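Local coordinates for glutathione S-transferase family protein (Pseudomonas putida, PDB 3LXZ), which probably catalyses the conjugation of reduced glutathione to a wide range of hydrophobic electrophiles, at residues 91-96 / 138-143. Residues are numbered along the deposited sequence; the frame is centred on the assembly and turned at random.
Sequences RELLKE and KRNGRF
The side-chain amide of N140, the last residue of helix 120-140, reaches across to helix 84-106 and gives both N-H groups of ND2 to carboxylates one helical turn apart. The bond from N140 ND2 to E92 OE1 is 3.0 Å long and nearly straight (169°), lying close to the amide plane but meeting the carboxylate from above its face. The bond from N140 ND2 to E96 OE1 is 2.9 Å, more bent, and reaches the syn side of a carboxylate almost in its plane. With CG anti to the backbone N (chi1 -160°), the N140 amide is carried out toward helix 84-106, where ND2 meets both acids. K89 forms a salt bridge with E92 OE1 and a hydrogen bond with N140 OD1, while E92 OE2 is hydrogen-bonded to S61 OG of the second subunit. Within the turn, R142 NH1 folds back to hydrogen-bond N140 O at 2.8 Å. Van der Waals contact comes from L93, between the two glutamates in sequence: its methyl CD2 lies 3.4 Å from N140 ND2 and 3.8 Å from G141 N, where the chain leaves the helix. P46 of the second subunit packs on E96 and N140. A leucine in place of N140 would probably leave E96 OE1 without this donor and E92 OE1 relying on K89, with a branched carbon chain against two buried carboxylates. The contact thus ties two helices of the all-helical C-terminal domain at the dimer interface: N140 donates to each acid, and the K89 ammonium probably balances part of their negative charge.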
loop_
_atom_site.group_PDB
_atom_site.type_symbol
_atom_site.label_atom_id
_atom_site.label_comp_id
_atom_site.label_asym_id
_atom_site.label_seq_id
_atom_site.Cartn_x
_atom_site.Cartn_y
_atom_site.Cartn_z
ATOM N N ARG A 91 4.877 10.548 -0.450
ATOM C CA ARG A 91 3.951 9.413 -0.338
ATOM C C ARG A 91 4.161 8.326 -1.380
ATOM O O ARG A 91 4.012 7.135 -1.070
ATOM C CB ARG A 91 2.515 9.895 -0.314
ATOM C CG ARG A 91 2.218 10.639 0.995
ATOM C CD ARG A 91 0.915 11.397 0.968
ATOM N NE ARG A 91 0.615 11.927 2.284
ATOM C CZ ARG A 91 0.303 13.198 2.548
ATOM N NH1 ARG A 91 0.225 14.099 1.586
ATOM N NH2 ARG A 91 0.067 13.560 3.799
ATOM N N GLU A 92 4.476 8.730 -2.613
ATOM C CA GLU A 92 4.903 7.771 -3.668
ATOM C C GLU A 92 6.134 6.949 -3.239
ATOM O O GLU A 92 6.142 5.710 -3.302
ATOM C CB GLU A 92 5.144 8.491 -4.995
ATOM C CG GLU A 92 5.501 7.577 -6.159
ATOM C CD GLU A 92 6.130 8.348 -7.314
ATOM O OE1 GLU A 92 6.988 9.242 -7.062
ATOM O OE2 GLU A 92 5.772 8.057 -8.487
ATOM N N LEU A 93 7.186 7.632 -2.801
ATOM C CA LEU A 93 8.347 6.926 -2.277
ATOM C C LEU A 93 8.069 6.011 -1.067
ATOM O O LEU A 93 8.542 4.850 -1.020
ATOM C CB LEU A 93 9.455 7.955 -1.941
ATOM C CG LEU A 93 10.128 8.522 -3.206
ATOM C CD1 LEU A 93 10.855 9.853 -2.898
ATOM C CD2 LEU A 93 11.114 7.546 -3.849
ATOM N N LEU A 94 7.305 6.507 -0.093
ATOM C CA LEU A 94 6.913 5.674 1.045
ATOM C C LEU A 94 6.175 4.402 0.572
ATOM O O LEU A 94 6.485 3.286 1.019
ATOM C CB LEU A 94 6.032 6.452 2.030
ATOM C CG LEU A 94 5.665 5.739 3.354
ATOM C CD1 LEU A 94 5.324 6.826 4.350
ATOM C CD2 LEU A 94 4.421 4.796 3.220
ATOM N N LYS A 95 5.218 4.576 -0.334
ATOM C CA LYS A 95 4.454 3.442 -0.886
ATOM C C LYS A 95 5.353 2.444 -1.617
ATOM O O LYS A 95 5.165 1.206 -1.494
ATOM C CB LYS A 95 3.387 3.911 -1.877
ATOM C CG LYS A 95 2.347 2.833 -2.187
ATOM C CD LYS A 95 1.230 3.360 -3.047
ATOM C CE LYS A 95 0.204 2.207 -3.401
ATOM N NZ LYS A 95 -0.774 2.084 -2.290
ATOM N N GLU A 96 6.288 2.958 -2.401
ATOM C CA GLU A 96 7.197 2.078 -3.135
ATOM C C GLU A 96 8.050 1.250 -2.188
ATOM O O GLU A 96 8.320 0.075 -2.438
ATOM C CB GLU A 96 8.105 2.852 -4.099
ATOM C CG GLU A 96 7.325 3.378 -5.289
ATOM C CD GLU A 96 7.986 4.487 -6.091
ATOM O OE1 GLU A 96 8.992 5.158 -5.670
ATOM O OE2 GLU A 96 7.441 4.682 -7.195
ATOM N N LYS A 138 16.331 3.464 -6.178
ATOM C CA LYS A 138 17.521 4.152 -6.666
ATOM C C LYS A 138 17.166 5.160 -7.743
ATOM O O LYS A 138 17.713 6.268 -7.771
ATOM C CB LYS A 138 18.542 3.163 -7.233
ATOM C CG LYS A 138 19.865 3.858 -7.647
ATOM C CD LYS A 138 20.659 2.971 -8.604
ATOM C CE LYS A 138 20.958 1.706 -7.895
ATOM N NZ LYS A 138 21.758 1.999 -6.679
ATOM N N ARG A 139 16.233 4.761 -8.615
ATOM C CA ARG A 139 15.793 5.578 -9.732
ATOM C C ARG A 139 14.957 6.768 -9.275
ATOM O O ARG A 139 15.102 7.879 -9.805
ATOM C CB ARG A 139 15.042 4.648 -10.692
ATOM C CG ARG A 139 14.174 5.179 -11.780
ATOM C CD ARG A 139 13.491 3.992 -12.469
ATOM N NE ARG A 139 14.440 2.941 -12.865
ATOM C CZ ARG A 139 14.393 1.638 -12.530
ATOM N NH1 ARG A 139 13.433 1.121 -11.777
ATOM N NH2 ARG A 139 15.343 0.815 -12.976
ATOM N N ASN A 140 14.088 6.542 -8.297
ATOM C CA ASN A 140 13.099 7.552 -7.896
ATOM C C ASN A 140 13.492 8.391 -6.700
ATOM O O ASN A 140 13.024 9.526 -6.566
ATOM C CB ASN A 140 11.727 6.882 -7.667
ATOM C CG ASN A 140 10.581 7.860 -7.728
ATOM O OD1 ASN A 140 10.568 8.754 -8.554
ATOM N ND2 ASN A 140 9.602 7.683 -6.875
ATOM N N GLY A 141 14.358 7.847 -5.840
ATOM C CA GLY A 141 14.788 8.527 -4.609
ATOM C C GLY A 141 15.757 9.646 -4.913
ATOM O O GLY A 141 16.519 9.565 -5.869
ATOM N N ARG A 142 15.704 10.724 -4.142
ATOM C CA ARG A 142 16.643 11.828 -4.332
ATOM C C ARG A 142 17.921 11.628 -3.515
ATOM O O ARG A 142 19.024 11.867 -4.011
ATOM C CB ARG A 142 15.995 13.159 -3.955
ATOM C CG ARG A 142 15.097 13.792 -5.029
ATOM C CD ARG A 142 13.943 12.898 -5.453
ATOM N NE ARG A 142 12.898 13.681 -6.118
ATOM C CZ ARG A 142 12.085 13.255 -7.080
ATOM N NH1 ARG A 142 12.139 11.997 -7.561
ATOM N NH2 ARG A 142 11.201 14.121 -7.564
ATOM N N PHE A 143 17.764 11.168 -2.281
ATOM C CA PHE A 143 18.890 10.903 -1.378
ATOM C C PHE A 143 19.790 12.117 -1.241
ATOM O O PHE A 143 20.976 12.088 -1.589
ATOM C CB PHE A 143 19.667 9.682 -1.839
ATOM C CG PHE A 143 18.920 8.421 -1.672
ATOM C CD1 PHE A 143 18.823 7.837 -0.426
ATOM C CD2 PHE A 143 18.258 7.831 -2.766
ATOM C CE1 PHE A 143 18.109 6.651 -0.259
ATOM C CE2 PHE A 143 17.559 6.664 -2.630
ATOM C CZ PHE A 143 17.471 6.061 -1.365
#